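Long-range contacts in Non-structural protein 3 (Porcine deltacoronavirus, PDB 6LN0), which probably cleaves the viral polyprotein through a papain-like protease domain with a bound zinc ion, and also carries a macro domain expected to bind ADP-ribose-type ligands: residues A297-S302 and I317-S322; E223-L228 and Q275-I280; K236-K241 and P292-A297. All blocks are in the same frame, centred on the assembly; numbering follows the deposited sequence.

Contact 1. Residues A297-S302 and I317-S322; sequences AWIYAS and ISLLVS
Leu319 is the bump of this helix-helix packing in the papain-like peptidase, and Trp298, Ile299 and Ser302 of helix 293-302 form the hollow that receives it. The short axes of 297-302 and 317-322 cross at 110°, with a closest approach of 10.7 Å. Leu319 has the largest share of the buried surface: with CG anti to the backbone N (chi1 167°), its two methyls are carried toward Trp298, which comes from the opposite direction. CD2 rides over one face of the six-membered indole ring, 4.0 Å from its centroid and 22° off the normal, in CH-pi geometry. CD1 and CD2 are both 3.6 Å from Ser302 CB. From the next position, Leu320 CD2 meets the indole at the edge, 3.7 Å from Trp298 CZ3. It also makes a tight contact with Ile299 CD1, at 3.4 Å, where the Ile299 end is probably strained or imprecisely placed. The contact across the segments is apolar; the indole N-H probably bonds to Leu224 O. Ser302 OG shares the Leu319 side of the indole and donates to Trp298 O at 2.8 Å, reaching that oxygen from the face opposite to Ser302 N.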
loop_
_atom_site.group_PDB
_atom_site.type_symbol
_atom_site.label_atom_id
_atom_site.label_comp_id
_atom_site.label_asym_id
_atom_site.label_seq_id
_atom_site.Cartn_x
_atom_site.Cartn_y
_atom_site.Cartn_z
ATOM N N ALA A 297 -9.399 0.885 19.097
ATOM C CA ALA A 297 -8.433 0.599 18.041
ATOM C C ALA A 297 -7.325 1.646 18.028
ATOM O O ALA A 297 -6.139 1.319 17.893
ATOM C CB ALA A 297 -9.138 0.538 16.687
ATOM N N TRP A 298 -7.691 2.908 18.196
ATOM C CA TRP A 298 -6.681 3.940 18.376
ATOM C C TRP A 298 -5.755 3.635 19.554
ATOM O O TRP A 298 -4.551 3.908 19.487
ATOM C CB TRP A 298 -7.361 5.295 18.553
ATOM C CG TRP A 298 -6.394 6.407 18.733
ATOM C CD1 TRP A 298 -5.544 6.941 17.784
ATOM C CD2 TRP A 298 -6.161 7.143 19.938
ATOM N NE1 TRP A 298 -4.809 7.966 18.337
ATOM C CE2 TRP A 298 -5.167 8.114 19.651
ATOM C CE3 TRP A 298 -6.697 7.085 21.221
ATOM C CZ2 TRP A 298 -4.696 9.000 20.613
ATOM C CZ3 TRP A 298 -6.233 7.980 22.176
ATOM C CH2 TRP A 298 -5.249 8.920 21.869
ATOM N N ILE A 299 -6.277 3.077 20.650
ATOM C CA ILE A 299 -5.393 2.801 21.783
ATOM C C ILE A 299 -4.395 1.721 21.412
ATOM O O ILE A 299 -3.197 1.834 21.696
ATOM C CB ILE A 299 -6.183 2.402 23.040
ATOM C CG1 ILE A 299 -7.241 3.436 23.364
ATOM C CG2 ILE A 299 -5.236 2.194 24.201
ATOM C CD1 ILE A 299 -6.840 4.393 24.321
ATOM N N TYR A 300 -4.878 0.648 20.790
ATOM C CA TYR A 300 -3.991 -0.454 20.438
ATOM C C TYR A 300 -2.926 -0.023 19.442
ATOM O O TYR A 300 -1.759 -0.419 19.568
ATOM C CB TYR A 300 -4.789 -1.607 19.853
ATOM C CG TYR A 300 -5.283 -2.620 20.866
ATOM C CD1 TYR A 300 -4.518 -3.728 21.181
ATOM C CD2 TYR A 300 -6.535 -2.483 21.469
ATOM C CE1 TYR A 300 -4.968 -4.668 22.066
ATOM C CE2 TYR A 300 -6.992 -3.414 22.350
ATOM C CZ TYR A 300 -6.200 -4.510 22.655
ATOM O OH TYR A 300 -6.641 -5.458 23.548
ATOM N N ALA A 301 -3.304 0.775 18.431
ATOM C CA ALA A 301 -2.329 1.190 17.416
ATOM C C ALA A 301 -1.329 2.200 17.976
ATOM O O ALA A 301 -0.155 2.199 17.591
ATOM C CB ALA A 301 -3.040 1.782 16.196
ATOM N N SER A 302 -1.777 3.084 18.870
ATOM C CA SER A 302 -0.856 4.055 19.457
ATOM C C SER A 302 0.173 3.392 20.375
ATOM O O SER A 302 1.294 3.900 20.497
ATOM C CB SER A 302 -1.630 5.126 20.231
ATOM O OG SER A 302 -2.532 5.815 19.383
ATOM N N ILE A 317 -2.718 5.191 30.016
ATOM C CA ILE A 317 -3.100 6.434 30.676
ATOM C C ILE A 317 -2.196 7.578 30.226
ATOM O O ILE A 317 -2.641 8.727 30.121
ATOM C CB ILE A 317 -3.117 6.284 32.219
ATOM C CG1 ILE A 317 -3.666 7.562 32.826
ATOM C CG2 ILE A 317 -1.729 6.036 32.807
ATOM C CD1 ILE A 317 -5.056 7.889 32.331
ATOM N N SER A 318 -0.933 7.285 29.929
ATOM C CA SER A 318 -0.042 8.338 29.469
ATOM C C SER A 318 -0.400 8.781 28.055
ATOM O O SER A 318 -0.303 9.970 27.727
ATOM C CB SER A 318 1.405 7.867 29.541
ATOM O OG SER A 318 2.194 8.580 28.599
ATOM N N LEU A 319 -0.828 7.841 27.206
ATOM C CA LEU A 319 -1.316 8.200 25.879
ATOM C C LEU A 319 -2.540 9.102 25.968
ATOM O O LEU A 319 -2.603 10.148 25.315
ATOM C CB LEU A 319 -1.647 6.941 25.082
ATOM C CG LEU A 319 -2.444 7.252 23.820
ATOM C CD1 LEU A 319 -1.497 7.719 22.751
ATOM C CD2 LEU A 319 -3.214 6.030 23.376
ATOM N N LEU A 320 -3.518 8.724 26.789
ATOM C CA LEU A 320 -4.744 9.506 26.888
ATOM C C LEU A 320 -4.466 10.905 27.409
ATOM O O LEU A 320 -4.947 11.896 26.843
ATOM C CB LEU A 320 -5.747 8.794 27.791
ATOM C CG LEU A 320 -6.126 7.389 27.316
ATOM C CD1 LEU A 320 -7.181 6.800 28.262
ATOM C CD2 LEU A 320 -6.596 7.389 25.836
ATOM N N VAL A 321 -3.676 11.004 28.488
ATOM C CA VAL A 321 -3.449 12.293 29.148
ATOM C C VAL A 321 -2.700 13.251 28.224
ATOM O O VAL A 321 -3.032 14.439 28.131
ATOM C CB VAL A 321 -2.707 12.088 30.486
ATOM C CG1 VAL A 321 -2.090 13.389 30.954
ATOM C CG2 VAL A 321 -3.647 11.540 31.536
ATOM N N SER A 322 -1.694 12.755 27.517
ATOM C CA SER A 322 -0.959 13.630 26.613
ATOM C C SER A 322 -1.781 14.074 25.400
ATOM O O SER A 322 -1.390 15.040 24.739
ATOM C CB SER A 322 0.312 12.948 26.138
ATOM O OG SER A 322 -0.043 11.928 25.260
#

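Contact 2. Residues E223-L228 and Q275-I280; sequences ELDLNL and QFRPAI
Arg277 reaches across to the carbonyl of Glu223, at a place in the papain-like peptidase where helix 215-223 ends in a Schellman motif and helix 278-287 begins. Arg277 stands at the N-cap position of the second helix. Asp225, with positive phi, is the first residue to leave the helical conformation after the first, and it turns the chain towards helix 228-237.

The guanidinium grips one oxygen end-on with two nitrogens. NH1 lies 2.9 Å from Glu223 O and nearly in line with its C=O bond, while NH2 is 3.0 Å from Glu223 O and tilted out of the carbonyl plane. The oxygen itself sits in the guanidinium plane, and both N-H groups reach it there, each by a bent bond (149° from NH1, 142° from NH2). Rotation of the group is further restrained by NE, which donates to Asn323 OD1; Ile280 CG1 lies over one face, toward the rim. CG of Arg277 is wedged between its own backbone N and carbonyl carbon (chi1 75°), and the chain then runs extended from CG to NE. Asp225 is a looser neighbour whose OD2 lies well off the guanidinium plane, so it can contribute charge attraction but no hydrogen bond.

Glu223 also buries surface against Ala279, whose CB lies 3.8 Å from Glu223 O. The same methyl is also approached by the carboxylate, with OE1 4.0 Å from Ala279 CB. Leu224 supplies the apolar side of the contact. Its CB bond points away from 275-280, but the branch end swings back, and CD2 touches Ile280 CD1 at 3.7 Å.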
loop_
_atom_site.group_PDB
_atom_site.type_symbol
_atom_site.label_atom_id
_atom_site.label_comp_id
_atom_site.label_asym_id
_atom_site.label_seq_id
_atom_site.Cartn_x
_atom_site.Cartn_y
_atom_site.Cartn_z
ATOM N N GLU A 223 -3.767 13.118 11.947
ATOM C CA GLU A 223 -4.742 13.613 12.908
ATOM C C GLU A 223 -4.785 12.735 14.154
ATOM O O GLU A 223 -5.045 13.231 15.260
ATOM C CB GLU A 223 -6.119 13.686 12.263
ATOM C CG GLU A 223 -6.469 15.076 11.779
ATOM C CD GLU A 223 -7.969 15.301 11.680
ATOM O OE1 GLU A 223 -8.731 14.415 12.123
ATOM O OE2 GLU A 223 -8.387 16.364 11.161
ATOM N N LEU A 224 -4.521 11.439 13.986
ATOM C CA LEU A 224 -4.550 10.432 15.038
ATOM C C LEU A 224 -3.182 10.171 15.651
ATOM O O LEU A 224 -3.081 9.335 16.553
ATOM C CB LEU A 224 -5.111 9.111 14.489
ATOM C CG LEU A 224 -6.610 9.089 14.204
ATOM C CD1 LEU A 224 -7.073 7.707 13.752
ATOM C CD2 LEU A 224 -7.387 9.529 15.420
ATOM N N ASP A 225 -2.132 10.842 15.158
ATOM C CA ASP A 225 -0.765 10.697 15.663
ATOM C C ASP A 225 -0.203 9.309 15.390
ATOM O O ASP A 225 0.504 8.743 16.226
ATOM C CB ASP A 225 -0.681 10.995 17.160
ATOM C CG ASP A 225 -0.239 12.385 17.445
ATOM O OD1 ASP A 225 -0.120 13.158 16.470
ATOM O OD2 ASP A 225 -0.018 12.704 18.644
ATOM N N LEU A 226 -0.515 8.740 14.239
ATOM C CA LEU A 226 0.004 7.426 13.902
ATOM C C LEU A 226 0.843 7.517 12.642
ATOM O O LEU A 226 0.498 8.248 11.713
ATOM C CB LEU A 226 -1.123 6.407 13.700
ATOM C CG LEU A 226 -2.293 6.386 14.680
ATOM C CD1 LEU A 226 -3.325 5.380 14.197
ATOM C CD2 LEU A 226 -1.844 6.073 16.109
ATOM N N ASN A 227 1.941 6.770 12.606
ATOM C CA ASN A 227 2.547 6.469 11.318
ATOM C C ASN A 227 1.693 5.431 10.596
ATOM O O ASN A 227 0.632 5.020 11.077
ATOM C CB ASN A 227 3.992 6.002 11.487
ATOM C CG ASN A 227 4.125 4.715 12.289
ATOM O OD1 ASN A 227 3.474 3.705 12.007
ATOM N ND2 ASN A 227 5.034 4.732 13.256
ATOM N N LEU A 228 2.168 4.976 9.437
ATOM C CA LEU A 228 1.312 4.186 8.555
ATOM C C LEU A 228 1.176 2.747 9.025
ATOM O O LEU A 228 0.111 2.144 8.850
ATOM C CB LEU A 228 1.849 4.219 7.125
ATOM C CG LEU A 228 1.746 5.577 6.432
ATOM C CD1 LEU A 228 2.035 5.444 4.945
ATOM C CD2 LEU A 228 0.386 6.197 6.654
ATOM N N GLN A 275 -9.882 16.957 29.153
ATOM C CA GLN A 275 -10.678 16.947 27.929
ATOM C C GLN A 275 -9.781 16.689 26.721
ATOM O O GLN A 275 -8.845 17.450 26.467
ATOM C CB GLN A 275 -11.450 18.259 27.741
ATOM C CG GLN A 275 -12.019 18.364 26.316
ATOM C CD GLN A 275 -13.043 19.468 26.136
ATOM O OE1 GLN A 275 -12.997 20.499 26.810
ATOM N NE2 GLN A 275 -13.971 19.260 25.204
ATOM N N PHE A 276 -10.083 15.635 25.972
ATOM C CA PHE A 276 -9.314 15.278 24.785
ATOM C C PHE A 276 -9.324 16.395 23.739
ATOM O O PHE A 276 -10.310 17.109 23.569
ATOM C CB PHE A 276 -9.902 14.023 24.148
ATOM C CG PHE A 276 -9.613 12.763 24.894
ATOM C CD1 PHE A 276 -8.305 12.353 25.111
ATOM C CD2 PHE A 276 -10.661 11.949 25.333
ATOM C CE1 PHE A 276 -8.043 11.168 25.778
ATOM C CE2 PHE A 276 -10.413 10.763 25.999
ATOM C CZ PHE A 276 -9.101 10.368 26.229
ATOM N N ARG A 277 -8.230 16.505 22.990
ATOM C CA ARG A 277 -8.209 17.367 21.820
ATOM C C ARG A 277 -9.275 16.925 20.800
ATOM O O ARG A 277 -9.750 15.790 20.836
ATOM C CB ARG A 277 -6.813 17.357 21.197
ATOM C CG ARG A 277 -6.494 16.101 20.440
ATOM C CD ARG A 277 -5.033 16.071 20.131
ATOM N NE ARG A 277 -4.564 14.766 19.709
ATOM C CZ ARG A 277 -4.599 14.330 18.455
ATOM N NH1 ARG A 277 -5.098 15.096 17.495
ATOM N NH2 ARG A 277 -4.126 13.128 18.161
ATOM N N PRO A 278 -9.668 17.819 19.883
ATOM C CA PRO A 278 -10.864 17.558 19.053
ATOM C C PRO A 278 -10.901 16.209 18.336
ATOM O O PRO A 278 -11.908 15.499 18.415
ATOM C CB PRO A 278 -10.823 18.734 18.064
ATOM C CG PRO A 278 -10.265 19.852 18.884
ATOM C CD PRO A 278 -9.205 19.215 19.735
ATOM N N ALA A 279 -9.838 15.835 17.631
ATOM C CA ALA A 279 -9.873 14.573 16.900
ATOM C C ALA A 279 -10.142 13.395 17.830
ATOM O O ALA A 279 -10.878 12.472 17.471
ATOM C CB ALA A 279 -8.570 14.363 16.136
ATOM N N ILE A 280 -9.569 13.414 19.034
ATOM C CA ILE A 280 -9.667 12.246 19.901
ATOM C C ILE A 280 -10.969 12.285 20.700
ATOM O O ILE A 280 -11.561 11.234 20.962
ATOM C CB ILE A 280 -8.428 12.118 20.822
ATOM C CG1 ILE A 280 -7.128 12.010 20.009
ATOM C CG2 ILE A 280 -8.522 10.900 21.749
ATOM C CD1 ILE A 280 -7.191 11.019 18.772
#

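Contact 3. Residues K236-K241 and P292-A297; sequences KTCHHK and PNRFVA
Thr237 and Ala297 bring their backbones within 5.1 Å of each other, measured CA to CA, and Cys238 and Asn293 come almost as near. Such spacing is short for packed helical backbones, and the small size of Ala297 helps to permit it. This is plain packing between helices 228-237 and 293-302 of the papain-like peptidase domain. A type I beta turn from Thr237 to His240, with His240 N bonded to Thr237 O, follows at the C-terminal part of helix 228-237. The partner is the first turn and a half of helix 293-302.

Thr237, Ala297 and Asn293 direct their CB towards the other segment, and the CB atoms of Thr237 and Ala297 are 3.7 Å apart. Thr237 CG2, anti to the backbone N, adds a methyl at 3.8 Å from Ala297 CA, while the hydroxyl turns back to Val233 O in its own helix. Cys238 lays its sulfur across the neighbouring turn, with SG 3.7 Å from Ala297 CB and 4.0 Å from Arg294 CG.

The polar tie comes from Asn293, whose amide ND2 donates to Cys238 O at 2.8 Å with an N-H...O angle of 147°. The donor sits 38° above the carbonyl plane and so does not follow a lone pair; it is a short but bent bond. It fastens the start of helix 293-302 to the Thr237-His240 turn.

Around this junction, Trp242 in the following loop touches Asn293 and Val296, and Tyr234 of helix 228-237 packs on Ala297 and Arg294. Helix 278-287 adds a further layer, with Leu283 against Arg294 and Phe295, and Glu286 forming a salt bridge to Arg294 NH1.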
loop_
_atom_site.group_PDB
_atom_site.type_symbol
_atom_site.label_atom_id
_atom_site.label_comp_id
_atom_site.label_asym_id
_atom_site.label_seq_id
_atom_site.Cartn_x
_atom_site.Cartn_y
_atom_site.Cartn_z
ATOM N N LYS A 236 -7.652 -2.027 10.827
ATOM C CA LYS A 236 -8.091 -3.406 10.980
ATOM C C LYS A 236 -8.711 -3.655 12.360
ATOM O O LYS A 236 -9.713 -4.371 12.468
ATOM C CB LYS A 236 -6.921 -4.345 10.704
ATOM C CG LYS A 236 -6.501 -4.350 9.245
ATOM C CD LYS A 236 -5.234 -5.151 9.043
ATOM C CE LYS A 236 -5.432 -6.205 7.949
ATOM N NZ LYS A 236 -4.329 -6.183 6.940
ATOM N N THR A 237 -8.164 -3.043 13.419
ATOM C CA THR A 237 -8.700 -3.252 14.767
ATOM C C THR A 237 -10.073 -2.613 14.953
ATOM O O THR A 237 -10.802 -2.986 15.872
ATOM C CB THR A 237 -7.709 -2.718 15.812
ATOM O OG1 THR A 237 -6.406 -3.270 15.562
ATOM C CG2 THR A 237 -8.130 -3.086 17.230
ATOM N N CYS A 238 -10.464 -1.697 14.071
ATOM C CA CYS A 238 -11.809 -1.135 14.114
ATOM C C CYS A 238 -12.894 -2.178 13.882
ATOM O O CYS A 238 -14.070 -1.915 14.167
ATOM C CB CYS A 238 -11.887 -0.005 13.087
ATOM S SG CYS A 238 -11.206 1.464 13.757
ATOM N N HIS A 239 -12.526 -3.353 13.387
ATOM C CA HIS A 239 -13.491 -4.411 13.125
ATOM C C HIS A 239 -13.744 -5.314 14.327
ATOM O O HIS A 239 -14.714 -6.083 14.313
ATOM C CB HIS A 239 -13.032 -5.258 11.926
ATOM C CG HIS A 239 -13.054 -4.509 10.632
ATOM N ND1 HIS A 239 -14.024 -4.712 9.676
ATOM C CD2 HIS A 239 -12.244 -3.538 10.148
ATOM C CE1 HIS A 239 -13.804 -3.909 8.654
ATOM N NE2 HIS A 239 -12.733 -3.184 8.918
ATOM N N HIS A 240 -12.914 -5.238 15.361
ATOM C CA HIS A 240 -13.153 -6.043 16.553
ATOM C C HIS A 240 -14.467 -5.649 17.205
ATOM O O HIS A 240 -14.786 -4.463 17.327
ATOM C CB HIS A 240 -12.011 -5.866 17.544
ATOM C CG HIS A 240 -11.642 -7.118 18.264
ATOM N ND1 HIS A 240 -11.872 -7.293 19.615
ATOM C CD2 HIS A 240 -11.057 -8.259 17.828
ATOM C CE1 HIS A 240 -11.432 -8.484 19.982
ATOM N NE2 HIS A 240 -10.935 -9.090 18.919
ATOM N N LYS A 241 -15.237 -6.644 17.620
ATOM C CA LYS A 241 -16.464 -6.385 18.373
ATOM C C LYS A 241 -16.144 -6.370 19.865
ATOM O O LYS A 241 -15.483 -7.281 20.371
ATOM C CB LYS A 241 -17.544 -7.426 18.045
ATOM C CG LYS A 241 -17.833 -7.567 16.523
ATOM C CD LYS A 241 -19.261 -8.087 16.225
ATOM C CE LYS A 241 -19.429 -8.567 14.766
ATOM N NZ LYS A 241 -20.197 -7.620 13.878
ATOM N N PRO A 292 -17.373 1.532 21.111
ATOM C CA PRO A 292 -15.982 1.529 21.568
ATOM C C PRO A 292 -14.959 1.285 20.463
ATOM O O PRO A 292 -13.750 1.343 20.732
ATOM C CB PRO A 292 -15.973 0.385 22.580
ATOM C CG PRO A 292 -16.991 -0.577 22.019
ATOM C CD PRO A 292 -18.039 0.237 21.326
ATOM N N ASN A 293 -15.384 1.036 19.230
ATOM C CA ASN A 293 -14.490 0.402 18.271
ATOM C C ASN A 293 -13.340 1.319 17.869
ATOM O O ASN A 293 -12.171 0.923 17.938
ATOM C CB ASN A 293 -15.280 -0.054 17.049
ATOM C CG ASN A 293 -15.942 -1.391 17.273
ATOM O OD1 ASN A 293 -16.393 -1.695 18.378
ATOM N ND2 ASN A 293 -15.991 -2.210 16.230
ATOM N N ARG A 294 -13.639 2.545 17.464
ATOM C CA ARG A 294 -12.567 3.399 16.967
ATOM C C ARG A 294 -11.606 3.779 18.090
ATOM O O ARG A 294 -10.381 3.634 17.953
ATOM C CB ARG A 294 -13.167 4.625 16.282
ATOM C CG ARG A 294 -13.815 4.251 14.954
ATOM C CD ARG A 294 -14.728 5.328 14.395
ATOM N NE ARG A 294 -13.964 6.347 13.688
ATOM C CZ ARG A 294 -14.092 7.664 13.874
ATOM N NH1 ARG A 294 -14.976 8.142 14.735
ATOM N NH2 ARG A 294 -13.328 8.514 13.190
ATOM N N PHE A 295 -12.154 4.226 19.225
ATOM C CA PHE A 295 -11.336 4.680 20.347
ATOM C C PHE A 295 -10.394 3.588 20.827
ATOM O O PHE A 295 -9.211 3.842 21.064
ATOM C CB PHE A 295 -12.258 5.130 21.475
ATOM C CG PHE A 295 -11.562 5.781 22.627
ATOM C CD1 PHE A 295 -10.708 6.856 22.424
ATOM C CD2 PHE A 295 -11.804 5.360 23.923
ATOM C CE1 PHE A 295 -10.089 7.488 23.485
ATOM C CE2 PHE A 295 -11.188 5.993 25.011
ATOM C CZ PHE A 295 -10.332 7.055 24.792
ATOM N N VAL A 296 -10.895 2.362 20.953
ATOM C CA VAL A 296 -10.070 1.248 21.410
ATOM C C VAL A 296 -9.017 0.890 20.378
ATOM O O VAL A 296 -7.869 0.569 20.722
ATOM C CB VAL A 296 -10.962 0.033 21.741
ATOM C CG1 VAL A 296 -10.106 -1.166 22.001
ATOM C CG2 VAL A 296 -11.820 0.327 22.982
ATOM N N ALA A 297 -9.399 0.885 19.097
ATOM C CA ALA A 297 -8.433 0.599 18.041
ATOM C C ALA A 297 -7.325 1.646 18.028
ATOM O O ALA A 297 -6.139 1.319 17.893
ATOM C CB ALA A 297 -9.138 0.538 16.687
#

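Helix 293-302 supplies a segment to contacts 1 and 3 and packs against contact 2: its beginning makes contact 3, its end makes contact 1, and Ala297, which touches only in contact 3, lies in both ranges. Contacts 1 and 2 are nearest, with centres about 9 Å apart. Trp298 NE1 probably donates to Leu224 O at 2.8 Å, joining them through a polar bridge, and Ile280 CD1 lies 3.6 Å from Trp298 CE2. Contacts 2 and 3, about 15 Å apart between centres, meet through rings, Phe276 CZ being 3.8 Å from Phe295 CZ. Contacts 1 and 3 are joined by Leu320 on Phe295. Together they build a helical part of the peptidase, probably its thumb, and include none of the zinc ligands.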